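Local coordinates for protein DNA-3-methyladenine glycosidase (PDB 2H56) that belongs to the HhH-GPD superfamily of largely helical base excision DNA repair proteins, at residues P46-P51 with L55-V60; V93-L98 with R106-I111; T134-K139 with F157-L162; K177-N182 with L207-A212. One frame throughout, in Å; residues are numbered along the deposited sequence.

Contact 1: residues P46-P51 with L55-V60; sequences PTKPNP and LVSSIV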
loop_
_atom_site.group_PDB
_atom_site.type_symbol
_atom_site.label_atom_id
_atom_site.label_comp_id
_atom_site.label_asym_id
_atom_site.label_seq_id
_atom_site.Cartn_x
_atom_site.Cartn_y
_atom_site.Cartn_z
ATOM N N PRO A 46 -4.505 -2.767 7.516
ATOM C CA PRO A 46 -3.626 -2.282 8.586
ATOM C C PRO A 46 -3.308 -0.805 8.414
ATOM O O PRO A 46 -3.093 -0.348 7.299
ATOM C CB PRO A 46 -2.376 -3.138 8.440
ATOM C CG PRO A 46 -2.430 -3.682 7.041
ATOM C CD PRO A 46 -3.846 -3.735 6.624
ATOM N N THR A 47 -3.361 -0.064 9.509
ATOM C CA THR A 47 -2.997 1.344 9.496
ATOM C C THR A 47 -1.873 1.582 10.469
ATOM O O THR A 47 -2.041 1.416 11.699
ATOM C CB THR A 47 -4.160 2.254 9.895
ATOM O OG1 THR A 47 -5.275 2.008 9.012
ATOM C CG2 THR A 47 -3.712 3.770 9.865
ATOM N N LYS A 48 -0.737 1.988 9.914
ATOM C CA LYS A 48 0.401 2.393 10.715
ATOM C C LYS A 48 0.097 3.733 11.382
ATOM O O LYS A 48 -0.205 4.712 10.722
ATOM C CB LYS A 48 1.645 2.498 9.840
ATOM C CG LYS A 48 2.085 1.159 9.183
ATOM C CD LYS A 48 3.507 0.715 9.645
ATOM C CE LYS A 48 4.177 -0.305 8.700
ATOM N NZ LYS A 48 5.497 -0.758 9.236
ATOM N N PRO A 49 0.204 3.791 12.700
ATOM C CA PRO A 49 -0.009 5.090 13.350
ATOM C C PRO A 49 0.824 6.237 12.743
ATOM O O PRO A 49 0.253 7.212 12.258
ATOM C CB PRO A 49 0.432 4.844 14.806
ATOM C CG PRO A 49 1.182 3.543 14.782
ATOM C CD PRO A 49 0.601 2.748 13.657
ATOM N N ASN A 50 2.147 6.083 12.719
ATOM C CA ASN A 50 3.062 7.186 12.448
ATOM C C ASN A 50 3.574 7.332 10.982
ATOM O O ASN A 50 4.438 6.611 10.542
ATOM C CB ASN A 50 4.240 7.038 13.394
ATOM C CG ASN A 50 5.121 8.215 13.385
ATOM O OD1 ASN A 50 5.637 8.635 12.344
ATOM N ND2 ASN A 50 5.307 8.778 14.542
ATOM N N PRO A 51 3.072 8.316 10.250
ATOM C CA PRO A 51 3.400 8.489 8.843
ATOM C C PRO A 51 4.890 8.572 8.527
ATOM O O PRO A 51 5.369 7.918 7.604
ATOM C CB PRO A 51 2.765 9.829 8.502
ATOM C CG PRO A 51 1.716 10.012 9.507
ATOM C CD PRO A 51 2.142 9.345 10.742
ATOM N N LEU A 55 7.152 5.924 6.181
ATOM C CA LEU A 55 7.909 6.212 4.963
ATOM C C LEU A 55 9.322 5.636 5.085
ATOM O O LEU A 55 9.853 5.044 4.147
ATOM C CB LEU A 55 7.969 7.713 4.688
ATOM C CG LEU A 55 6.813 8.319 3.908
ATOM C CD1 LEU A 55 6.913 9.838 3.851
ATOM C CD2 LEU A 55 6.838 7.715 2.503
ATOM N N VAL A 56 9.930 5.807 6.252
ATOM C CA VAL A 56 11.273 5.327 6.457
ATOM C C VAL A 56 11.302 3.800 6.348
ATOM O O VAL A 56 12.099 3.240 5.617
ATOM C CB VAL A 56 11.816 5.796 7.810
ATOM C CG1 VAL A 56 13.168 5.174 8.066
ATOM C CG2 VAL A 56 11.878 7.315 7.827
ATOM N N SER A 57 10.415 3.143 7.077
ATOM C CA SER A 57 10.219 1.717 6.951
ATOM C C SER A 57 9.940 1.283 5.500
ATOM O O SER A 57 10.457 0.279 5.051
ATOM C CB SER A 57 9.053 1.285 7.832
ATOM O OG SER A 57 9.058 -0.128 7.998
ATOM N N SER A 58 9.139 2.032 4.760
ATOM C CA SER A 58 8.898 1.688 3.369
ATOM C C SER A 58 10.168 1.743 2.547
ATOM O O SER A 58 10.385 0.875 1.694
ATOM C CB SER A 58 7.856 2.612 2.747
ATOM O OG SER A 58 6.622 2.503 3.452
ATOM N N ILE A 59 11.003 2.746 2.782
ATOM C CA ILE A 59 12.308 2.812 2.088
ATOM C C ILE A 59 13.217 1.632 2.488
ATOM O O ILE A 59 13.833 1.019 1.627
ATOM C CB ILE A 59 12.980 4.173 2.329
ATOM C CG1 ILE A 59 12.217 5.255 1.539
ATOM C CG2 ILE A 59 14.435 4.150 1.947
ATOM C CD1 ILE A 59 12.153 6.546 2.256
ATOM N N VAL A 60 13.239 1.262 3.772
ATOM C CA VAL A 60 14.098 0.179 4.215
ATOM C C VAL A 60 13.710 -1.135 3.583
ATOM O O VAL A 60 14.567 -1.954 3.281
ATOM C CB VAL A 60 14.165 0.086 5.736
ATOM C CG1 VAL A 60 14.907 -1.196 6.192
ATOM C CG2 VAL A 60 14.886 1.308 6.258
#

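Contact 2: residues V93-L98 with R106-I111; sequences VSDEAL and RKIEYI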
loop_
_atom_site.group_PDB
_atom_site.type_symbol
_atom_site.label_atom_id
_atom_site.label_comp_id
_atom_site.label_asym_id
_atom_site.label_seq_id
_atom_site.Cartn_x
_atom_site.Cartn_y
_atom_site.Cartn_z
ATOM N N VAL A 93 22.262 10.711 14.062
ATOM C CA VAL A 93 22.858 9.476 13.562
ATOM C C VAL A 93 23.568 9.696 12.227
ATOM O O VAL A 93 22.953 10.125 11.282
ATOM C CB VAL A 93 21.766 8.438 13.320
ATOM C CG1 VAL A 93 22.379 7.109 12.867
ATOM C CG2 VAL A 93 20.914 8.274 14.569
ATOM N N SER A 94 24.849 9.362 12.142
ATOM C CA SER A 94 25.598 9.567 10.921
ATOM C C SER A 94 25.244 8.557 9.846
ATOM O O SER A 94 24.760 7.465 10.126
ATOM C CB SER A 94 27.089 9.407 11.177
ATOM O OG SER A 94 27.387 8.045 11.465
ATOM N N ASP A 95 25.582 8.922 8.621
ATOM C CA ASP A 95 25.544 8.036 7.497
ATOM C C ASP A 95 26.418 6.776 7.668
ATOM O O ASP A 95 25.979 5.674 7.346
ATOM C CB ASP A 95 25.948 8.830 6.235
ATOM C CG ASP A 95 24.852 9.864 5.778
ATOM O OD1 ASP A 95 23.792 9.979 6.438
ATOM O OD2 ASP A 95 25.042 10.562 4.746
ATOM N N GLU A 96 27.647 6.894 8.154
ATOM C CA GLU A 96 28.465 5.683 8.309
ATOM C C GLU A 96 27.711 4.743 9.254
ATOM O O GLU A 96 27.643 3.540 9.026
ATOM C CB GLU A 96 29.893 5.977 8.799
ATOM N N ALA A 97 27.094 5.287 10.293
ATOM C CA ALA A 97 26.436 4.431 11.285
ATOM C C ALA A 97 25.338 3.632 10.608
ATOM O O ALA A 97 25.273 2.403 10.762
ATOM C CB ALA A 97 25.878 5.247 12.426
ATOM N N LEU A 98 24.482 4.335 9.859
ATOM C CA LEU A 98 23.388 3.721 9.098
ATOM C C LEU A 98 23.883 2.676 8.115
ATOM O O LEU A 98 23.253 1.615 7.955
ATOM C CB LEU A 98 22.616 4.789 8.332
ATOM C CG LEU A 98 21.644 5.648 9.153
ATOM C CD1 LEU A 98 21.061 6.759 8.301
ATOM C CD2 LEU A 98 20.546 4.763 9.771
ATOM N N ARG A 106 21.975 4.324 -1.307
ATOM C CA ARG A 106 20.813 4.928 -1.921
ATOM C C ARG A 106 19.665 5.111 -0.912
ATOM O O ARG A 106 19.019 6.167 -0.854
ATOM C CB ARG A 106 20.349 4.121 -3.141
ATOM C CG ARG A 106 21.138 4.427 -4.440
ATOM C CD ARG A 106 20.167 4.737 -5.573
ATOM N NE ARG A 106 20.815 4.688 -6.873
ATOM C CZ ARG A 106 21.174 3.571 -7.506
ATOM N NH1 ARG A 106 20.952 2.374 -6.960
ATOM N NH2 ARG A 106 21.773 3.656 -8.694
ATOM N N LYS A 107 19.396 4.091 -0.118
ATOM C CA LYS A 107 18.313 4.219 0.842
ATOM C C LYS A 107 18.577 5.359 1.856
ATOM O O LYS A 107 17.668 6.046 2.294
ATOM C CB LYS A 107 18.059 2.899 1.544
ATOM C CG LYS A 107 17.431 1.832 0.650
ATOM C CD LYS A 107 17.404 0.468 1.365
ATOM C CE LYS A 107 16.546 -0.557 0.634
ATOM N NZ LYS A 107 16.631 -1.883 1.296
ATOM N N ILE A 108 19.836 5.595 2.190
ATOM C CA ILE A 108 20.168 6.703 3.073
ATOM C C ILE A 108 19.815 8.043 2.456
ATOM O O ILE A 108 19.242 8.884 3.139
ATOM C CB ILE A 108 21.631 6.675 3.491
ATOM C CG1 ILE A 108 21.838 5.487 4.452
ATOM C CG2 ILE A 108 21.989 8.004 4.147
ATOM C CD1 ILE A 108 23.258 5.063 4.597
ATOM N N GLU A 109 20.122 8.231 1.171
ATOM C CA GLU A 109 19.724 9.437 0.480
ATOM C C GLU A 109 18.182 9.594 0.505
ATOM O O GLU A 109 17.666 10.690 0.769
ATOM C CB GLU A 109 20.264 9.436 -0.946
ATOM C CG GLU A 109 19.783 10.634 -1.828
ATOM C CD GLU A 109 20.398 10.693 -3.275
ATOM O OE1 GLU A 109 21.185 9.782 -3.651
ATOM O OE2 GLU A 109 20.084 11.665 -4.022
ATOM N N TYR A 110 17.437 8.517 0.263
ATOM C CA TYR A 110 15.994 8.636 0.286
ATOM C C TYR A 110 15.482 9.019 1.670
ATOM O O TYR A 110 14.625 9.874 1.800
ATOM C CB TYR A 110 15.297 7.346 -0.169
ATOM C CG TYR A 110 15.765 6.782 -1.492
ATOM C CD1 TYR A 110 16.277 7.603 -2.505
ATOM C CD2 TYR A 110 15.688 5.403 -1.730
ATOM C CE1 TYR A 110 16.698 7.061 -3.721
ATOM C CE2 TYR A 110 16.107 4.852 -2.946
ATOM C CZ TYR A 110 16.615 5.674 -3.923
ATOM O OH TYR A 110 17.030 5.090 -5.088
ATOM N N ILE A 111 16.003 8.383 2.701
ATOM C CA ILE A 111 15.573 8.674 4.071
ATOM C C ILE A 111 15.869 10.143 4.438
ATOM O O ILE A 111 15.014 10.869 4.974
ATOM C CB ILE A 111 16.247 7.704 5.089
ATOM C CG1 ILE A 111 15.645 6.302 4.915
ATOM C CG2 ILE A 111 16.060 8.197 6.552
ATOM C CD1 ILE A 111 16.546 5.147 5.343
#

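Contact 3: residues T134-K139 with F157-L162; sequences TTVIEK and FSLGRL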
loop_
_atom_site.group_PDB
_atom_site.type_symbol
_atom_site.label_atom_id
_atom_site.label_comp_id
_atom_site.label_asym_id
_atom_site.label_seq_id
_atom_site.Cartn_x
_atom_site.Cartn_y
_atom_site.Cartn_z
ATOM N N THR A 134 -4.794 12.642 -6.040
ATOM C CA THR A 134 -3.943 13.282 -7.041
ATOM C C THR A 134 -2.858 14.192 -6.415
ATOM O O THR A 134 -1.694 14.164 -6.828
ATOM C CB THR A 134 -4.854 14.044 -8.062
ATOM O OG1 THR A 134 -4.060 14.809 -8.962
ATOM C CG2 THR A 134 -5.870 14.963 -7.354
ATOM N N THR A 135 -3.218 14.955 -5.392
ATOM C CA THR A 135 -2.266 15.856 -4.731
ATOM C C THR A 135 -1.300 15.159 -3.768
ATOM O O THR A 135 -0.088 15.454 -3.749
ATOM C CB THR A 135 -3.015 16.899 -3.943
ATOM O OG1 THR A 135 -3.866 17.582 -4.849
ATOM C CG2 THR A 135 -2.059 17.887 -3.279
ATOM N N VAL A 136 -1.854 14.270 -2.950
ATOM C CA VAL A 136 -1.061 13.464 -2.067
ATOM C C VAL A 136 0.061 12.761 -2.857
ATOM O O VAL A 136 1.263 12.873 -2.506
ATOM C CB VAL A 136 -1.911 12.415 -1.351
ATOM C CG1 VAL A 136 -0.997 11.495 -0.534
ATOM C CG2 VAL A 136 -2.998 13.088 -0.455
ATOM N N ILE A 137 -0.321 12.069 -3.931
ATOM C CA ILE A 137 0.663 11.360 -4.756
ATOM C C ILE A 137 1.771 12.325 -5.244
ATOM O O ILE A 137 2.952 11.979 -5.213
ATOM C CB ILE A 137 -0.008 10.572 -5.935
ATOM C CG1 ILE A 137 -0.861 9.405 -5.411
ATOM C CG2 ILE A 137 1.029 10.006 -6.813
ATOM N N GLU A 138 1.402 13.544 -5.643
ATOM C CA GLU A 138 2.417 14.551 -6.010
ATOM C C GLU A 138 3.355 14.861 -4.868
ATOM O O GLU A 138 4.560 14.806 -5.035
ATOM C CB GLU A 138 1.784 15.859 -6.463
ATOM C CG GLU A 138 1.296 15.824 -7.907
ATOM C CD GLU A 138 0.118 16.761 -8.171
ATOM O OE1 GLU A 138 -0.363 17.418 -7.214
ATOM O OE2 GLU A 138 -0.329 16.843 -9.342
ATOM N N LYS A 139 2.804 15.200 -3.707
ATOM C CA LYS A 139 3.637 15.592 -2.571
ATOM C C LYS A 139 4.561 14.445 -2.204
ATOM O O LYS A 139 5.732 14.664 -2.012
ATOM C CB LYS A 139 2.805 16.031 -1.368
ATOM C CG LYS A 139 1.868 17.215 -1.628
ATOM C CD LYS A 139 2.619 18.525 -1.692
ATOM C CE LYS A 139 1.682 19.742 -1.645
ATOM N NZ LYS A 139 2.261 20.863 -0.815
ATOM N N PHE A 157 -2.010 1.824 3.211
ATOM C CA PHE A 157 -1.618 1.040 4.356
ATOM C C PHE A 157 -1.006 1.885 5.457
ATOM O O PHE A 157 -0.588 1.358 6.486
ATOM C CB PHE A 157 -0.601 -0.011 3.904
ATOM C CG PHE A 157 -1.200 -1.067 3.079
ATOM C CD1 PHE A 157 -2.098 -1.950 3.637
ATOM C CD2 PHE A 157 -0.912 -1.169 1.739
ATOM C CE1 PHE A 157 -2.693 -2.956 2.875
ATOM C CE2 PHE A 157 -1.500 -2.155 0.960
ATOM C CZ PHE A 157 -2.397 -3.058 1.535
ATOM N N SER A 158 -0.949 3.191 5.263
ATOM C CA SER A 158 -0.383 4.034 6.281
ATOM C C SER A 158 -1.219 5.257 6.554
ATOM O O SER A 158 -1.416 5.551 7.699
ATOM C CB SER A 158 1.060 4.374 5.940
ATOM O OG SER A 158 1.315 5.714 6.251
ATOM N N LEU A 159 -1.708 5.967 5.541
ATOM C CA LEU A 159 -2.752 6.998 5.746
ATOM C C LEU A 159 -4.207 6.477 5.750
ATOM O O LEU A 159 -5.143 7.276 5.880
ATOM C CB LEU A 159 -2.715 8.060 4.659
ATOM C CG LEU A 159 -1.510 8.968 4.564
ATOM C CD1 LEU A 159 -0.354 8.171 4.036
ATOM C CD2 LEU A 159 -1.865 10.127 3.627
ATOM N N GLY A 160 -4.411 5.170 5.563
ATOM C CA GLY A 160 -5.762 4.576 5.576
ATOM C C GLY A 160 -6.786 5.193 4.621
ATOM O O GLY A 160 -8.003 5.204 4.913
ATOM N N ARG A 161 -6.294 5.674 3.473
ATOM C CA ARG A 161 -7.139 6.321 2.459
ATOM C C ARG A 161 -7.833 5.284 1.602
ATOM O O ARG A 161 -7.199 4.418 1.071
ATOM C CB ARG A 161 -6.295 7.229 1.577
ATOM C CG ARG A 161 -5.878 8.492 2.256
ATOM C CD ARG A 161 -7.039 9.472 2.306
ATOM N NE ARG A 161 -7.420 9.858 0.946
ATOM C CZ ARG A 161 -6.953 10.923 0.293
ATOM N NH1 ARG A 161 -6.107 11.778 0.868
ATOM N NH2 ARG A 161 -7.360 11.147 -0.948
ATOM N N LEU A 162 -9.143 5.381 1.455
ATOM C CA LEU A 162 -9.902 4.317 0.785
ATOM C C LEU A 162 -10.115 4.540 -0.734
ATOM O O LEU A 162 -10.696 3.693 -1.414
ATOM C CB LEU A 162 -11.242 4.128 1.507
ATOM C CG LEU A 162 -11.123 3.754 2.994
ATOM C CD1 LEU A 162 -12.446 3.417 3.578
ATOM C CD2 LEU A 162 -10.175 2.557 3.179
#

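Contact 4: residues K177-N182 with L207-A212; sequences KWLYGN and LYLWKA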
loop_
_atom_site.group_PDB
_atom_site.type_symbol
_atom_site.label_atom_id
_atom_site.label_comp_id
_atom_site.label_asym_id
_atom_site.label_seq_id
_atom_site.Cartn_x
_atom_site.Cartn_y
_atom_site.Cartn_z
ATOM N N LYS A 177 -7.228 -10.068 -13.669
ATOM C CA LYS A 177 -7.305 -11.132 -14.676
ATOM C C LYS A 177 -8.143 -12.302 -14.177
ATOM O O LYS A 177 -8.918 -12.879 -14.921
ATOM C CB LYS A 177 -5.897 -11.632 -15.047
ATOM C CG LYS A 177 -5.151 -10.672 -15.955
ATOM C CD LYS A 177 -3.630 -10.822 -15.884
ATOM C CE LYS A 177 -3.134 -12.104 -16.493
ATOM N NZ LYS A 177 -1.650 -12.108 -16.448
ATOM N N TRP A 178 -7.986 -12.638 -12.906
ATOM C CA TRP A 178 -8.650 -13.798 -12.323
ATOM C C TRP A 178 -10.139 -13.528 -12.237
ATOM O O TRP A 178 -10.954 -14.334 -12.651
ATOM C CB TRP A 178 -8.067 -14.057 -10.930
ATOM C CG TRP A 178 -8.507 -15.292 -10.270
ATOM C CD1 TRP A 178 -7.901 -16.516 -10.325
ATOM C CD2 TRP A 178 -9.627 -15.435 -9.410
ATOM N NE1 TRP A 178 -8.592 -17.416 -9.558
ATOM C CE2 TRP A 178 -9.657 -16.772 -8.983
ATOM C CE3 TRP A 178 -10.620 -14.568 -8.968
ATOM C CZ2 TRP A 178 -10.636 -17.254 -8.130
ATOM C CZ3 TRP A 178 -11.591 -15.055 -8.139
ATOM C CH2 TRP A 178 -11.592 -16.382 -7.724
ATOM N N LEU A 179 -10.471 -12.353 -11.736
ATOM C CA LEU A 179 -11.849 -11.976 -11.467
ATOM C C LEU A 179 -12.645 -11.465 -12.702
ATOM O O LEU A 179 -13.856 -11.536 -12.714
ATOM C CB LEU A 179 -11.821 -10.912 -10.362
ATOM C CG LEU A 179 -13.107 -10.538 -9.623
ATOM C CD1 LEU A 179 -13.628 -11.714 -8.812
ATOM C CD2 LEU A 179 -12.787 -9.365 -8.738
ATOM N N TYR A 180 -11.968 -10.958 -13.727
ATOM C CA TYR A 180 -12.637 -10.344 -14.883
ATOM C C TYR A 180 -12.167 -10.884 -16.243
ATOM O O TYR A 180 -12.822 -10.667 -17.252
ATOM C CB TYR A 180 -12.444 -8.819 -14.856
ATOM C CG TYR A 180 -13.027 -8.145 -13.633
ATOM C CD1 TYR A 180 -14.398 -7.915 -13.504
ATOM C CD2 TYR A 180 -12.196 -7.718 -12.601
ATOM C CE1 TYR A 180 -14.920 -7.280 -12.352
ATOM C CE2 TYR A 180 -12.702 -7.088 -11.470
ATOM C CZ TYR A 180 -14.056 -6.877 -11.341
ATOM O OH TYR A 180 -14.492 -6.267 -10.182
ATOM N N GLY A 181 -11.006 -11.520 -16.289
ATOM C CA GLY A 181 -10.628 -12.317 -17.445
ATOM C C GLY A 181 -11.065 -13.715 -17.084
ATOM O O GLY A 181 -11.932 -13.910 -16.226
ATOM N N ASN A 182 -10.485 -14.712 -17.697
ATOM C CA ASN A 182 -10.716 -16.014 -17.153
ATOM C C ASN A 182 -9.362 -16.513 -16.727
ATOM O O ASN A 182 -8.937 -17.608 -17.083
ATOM C CB ASN A 182 -11.408 -16.916 -18.171
ATOM C CG ASN A 182 -12.056 -18.116 -17.532
ATOM O OD1 ASN A 182 -12.374 -18.111 -16.341
ATOM N ND2 ASN A 182 -12.259 -19.153 -18.316
ATOM N N LEU A 207 -8.186 -4.584 -1.781
ATOM C CA LEU A 207 -7.995 -5.608 -0.782
ATOM C C LEU A 207 -8.575 -6.944 -1.298
ATOM O O LEU A 207 -7.966 -7.994 -1.138
ATOM C CB LEU A 207 -8.660 -5.205 0.530
ATOM C CG LEU A 207 -8.095 -3.968 1.220
ATOM C CD1 LEU A 207 -8.928 -3.622 2.453
ATOM C CD2 LEU A 207 -6.651 -4.204 1.566
ATOM N N TYR A 208 -9.731 -6.915 -1.937
ATOM C CA TYR A 208 -10.322 -8.160 -2.450
ATOM C C TYR A 208 -9.562 -8.685 -3.651
ATOM O O TYR A 208 -9.413 -9.897 -3.832
ATOM C CB TYR A 208 -11.796 -7.969 -2.785
ATOM C CG TYR A 208 -12.657 -7.940 -1.544
ATOM C CD1 TYR A 208 -12.936 -9.118 -0.855
ATOM C CD2 TYR A 208 -13.170 -6.748 -1.046
ATOM C CE1 TYR A 208 -13.694 -9.127 0.269
ATOM C CE2 TYR A 208 -13.953 -6.743 0.112
ATOM C CZ TYR A 208 -14.203 -7.941 0.758
ATOM O OH TYR A 208 -14.950 -7.964 1.893
ATOM N N LEU A 209 -9.057 -7.777 -4.472
ATOM C CA LEU A 209 -8.261 -8.204 -5.602
ATOM C C LEU A 209 -7.048 -8.961 -5.088
ATOM O O LEU A 209 -6.716 -10.054 -5.595
ATOM C CB LEU A 209 -7.879 -7.014 -6.498
ATOM C CG LEU A 209 -9.023 -6.426 -7.360
ATOM C CD1 LEU A 209 -8.503 -5.516 -8.457
ATOM C CD2 LEU A 209 -9.816 -7.523 -8.011
ATOM N N TRP A 210 -6.403 -8.404 -4.059
ATOM C CA TRP A 210 -5.233 -9.056 -3.472
ATOM C C TRP A 210 -5.576 -10.429 -2.934
ATOM O O TRP A 210 -4.791 -11.370 -3.071
ATOM C CB TRP A 210 -4.605 -8.211 -2.373
ATOM C CG TRP A 210 -3.617 -7.279 -2.892
ATOM C CD1 TRP A 210 -2.624 -7.567 -3.751
ATOM C CD2 TRP A 210 -3.514 -5.887 -2.612
ATOM N NE1 TRP A 210 -1.906 -6.448 -4.044
ATOM C CE2 TRP A 210 -2.430 -5.397 -3.353
ATOM C CE3 TRP A 210 -4.240 -5.001 -1.815
ATOM C CZ2 TRP A 210 -2.033 -4.059 -3.309
ATOM C CZ3 TRP A 210 -3.865 -3.670 -1.780
ATOM C CH2 TRP A 210 -2.760 -3.212 -2.514
ATOM N N LYS A 211 -6.755 -10.530 -2.325
ATOM C CA LYS A 211 -7.239 -11.786 -1.777
ATOM C C LYS A 211 -7.426 -12.791 -2.928
ATOM O O LYS A 211 -6.961 -13.945 -2.858
ATOM C CB LYS A 211 -8.528 -11.547 -1.009
ATOM C CG LYS A 211 -8.617 -12.312 0.284
ATOM C CD LYS A 211 -9.664 -11.709 1.212
ATOM C CE LYS A 211 -9.922 -12.600 2.419
ATOM N NZ LYS A 211 -8.824 -12.529 3.425
ATOM N N ALA A 212 -8.029 -12.325 -4.019
ATOM C CA ALA A 212 -8.181 -13.146 -5.229
ATOM C C ALA A 212 -6.836 -13.595 -5.796
ATOM O O ALA A 212 -6.702 -14.745 -6.212
ATOM C CB ALA A 212 -8.970 -12.390 -6.279
#

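Contact 1: residues P46-P51 with L55-V60
The contact is the N-capped start of helix 51-61, where P51 opens the first turn and L55 closes it. L55 N donates to P51 O at 3.0 Å, with an N-H...O angle of 153°. L55 CB also rests near that oxygen, 3.9 Å from P51 O. The side chain of L55 then runs on to F125, which P51 touches as well. So both apolar groups pack on helix 125-128. The second point of contact lies further along. K48 sends its chain from the preceding loop toward the next turn. Its CG sits beside the backbone N (chi1 -63°), and the chain bends at CB-CG before it straightens. This brings K48 NZ to 3.8 Å from S57 OG, an approach too long for a hydrogen bond. S57 OG has a weak hydrogen bond to E61 OE2. N50 holds the cap. Its OD1 takes the backbone N of Q53, and its ND2 bonds to E85 O, which ties the helix start to a distant loop. An asparagine at the cap followed by a proline in the first turn is a classic helix N-terminus.

Contact 2: residues V93-L98 with R106-I111
I108 turns both its branches to helix 95-100: CG1 lies beside the backbone N (chi1 -70°), and CG2 is anti to that N. The extended CG1 arm carries CD1 to L98, 3.8 Å from L98 CB. L98 sets its own CG beside its backbone N (chi1 -77°), and its CD1 comes to 4.1 Å from I108 CG1. The two chains slant across each other, and both CG1 and CD1 of I108 come near L98. The shorter branch goes to D95. I108 CG2 is 3.5 Å from D95 OD1 and 3.8 Å from D95 CG, a methyl beside a carboxylate. The polar end of D95 has its main partner outside the contact: D95 OD1 forms a salt bridge with R112 NH2, one turn further along the helix of I108. V93 O accepts from the same nitrogen. R112 thus fastens the start of helix 95-100 to helix 105-119. That start is capped by S94, whose OG accepts from A97 N at 3.0 Å. I108 also touches V103 in the linker. Helix 105-119 thus has helix 95-100 against I108 and I59 of helix 51-61 against I111, while L98 links the contact to V76 of helix 66-80.

Contact 3: residues T134-K139 with F157-L162
The guanidinium of R161 meets V136 obliquely, with V136 CG2 3.6 Å from R161 NH1. The polar partners of the group are outside the two segments. R161 NE forms a salt bridge with D163 OD1, and NH1 gives a weak hydrogen bond to A131 O. The carboxylate of D163 thus holds the NE side, while a methyl leans on the NH1 end. The arginine does not reach out straight. It bends at chi2 (-77°) and again at chi3 (-64°), and the kinked chain sets NH1 beside V136 CG2. M155 lies close by and touches both V136 and R161. The other branch of V136 faces L159. V136 CG1 is 4.5 Å from L159 CD2, a loose apolar approach. The backbones stay well apart, with V136 CA 10.3 Å from L159 CA, so side chains alone bridge the gap. Helix 133-141 and helix 148-157 are the two helices of what is probably the helix-hairpin-helix motif that gives the family its name. The contact joins the first of them to the loop that leaves the second. S158 is the first residue to leave helical geometry, and G160 follows with a positive phi of 54°. L159 and R161 stand on either side of this glycine, and both direct their CB toward V136. L159 also packs back on F154. R161 O accepts from T203 OG1, which anchors the loop near the start of helix 202-219.

Contact 4: residues K177-N182 with L207-A212
W178 meets A212 at the rim of its indole: the methyl of A212 sits above the ring plane at CE3, not over the ring centre. W178 CE3 is 3.8 Å from A212 CB, and CZ3 is 4.2 Å from the same carbon. A212 O lies over one face of the indole, further off than the methyl. W178 CB faces helix 202-219, and with CG anti to the backbone N (chi1 -173°) the CE3 rim comes to A212. Its nitrogen points to another partner: W178 NE1 donates to Y220 O. F36 meets the same ring with the planes at about 65°. Next along the chain, L179 also reaches across. Its CD2 is 3.6 Å from L209 CD2, and the two leucines cross at about a right angle. Only their branch ends touch. L209 gets there by its outer part, since its CB does not point at helix 170-180. L179 has a second neighbour in its own segment, with CG 3.9 Å above the ring plane of Y180 and offset toward the rim. Helix 31-40 closes the group, as F36 touches both L179 and A212. L223 of helix 223-226 packs on W178 and L179. Also on helix 202-219, W210 NE1 bonds to D169 OD2, an aspartate that probably corresponds to that of the family's GPD signature. Helices from both ends of the chain share this core, as in the helical domain of HhH-GPD proteins that is built from N- and C-terminal parts.

The four contacts follow one another along the chain, and none nests in or crosses another. Contact 1 closes the first turn of helix 51-61, just after the loop from strand 43-46. Contact 2 closes the turn between two helices and touches contact 1, where K107 NZ probably bonds to V60 O and I59 packs on I111. Contact 3 spans the probable helix-hairpin-helix and meets contact 1, where F157 CD1 packs on P46 CG. Contact 4 spans the longest interval and touches contact 3 through F157 and W210. Contacts 2 and 4 lie on opposite sides of the chain's centre, about 39 Å apart between centres. Contacts 1 and 3 connect the regions between them.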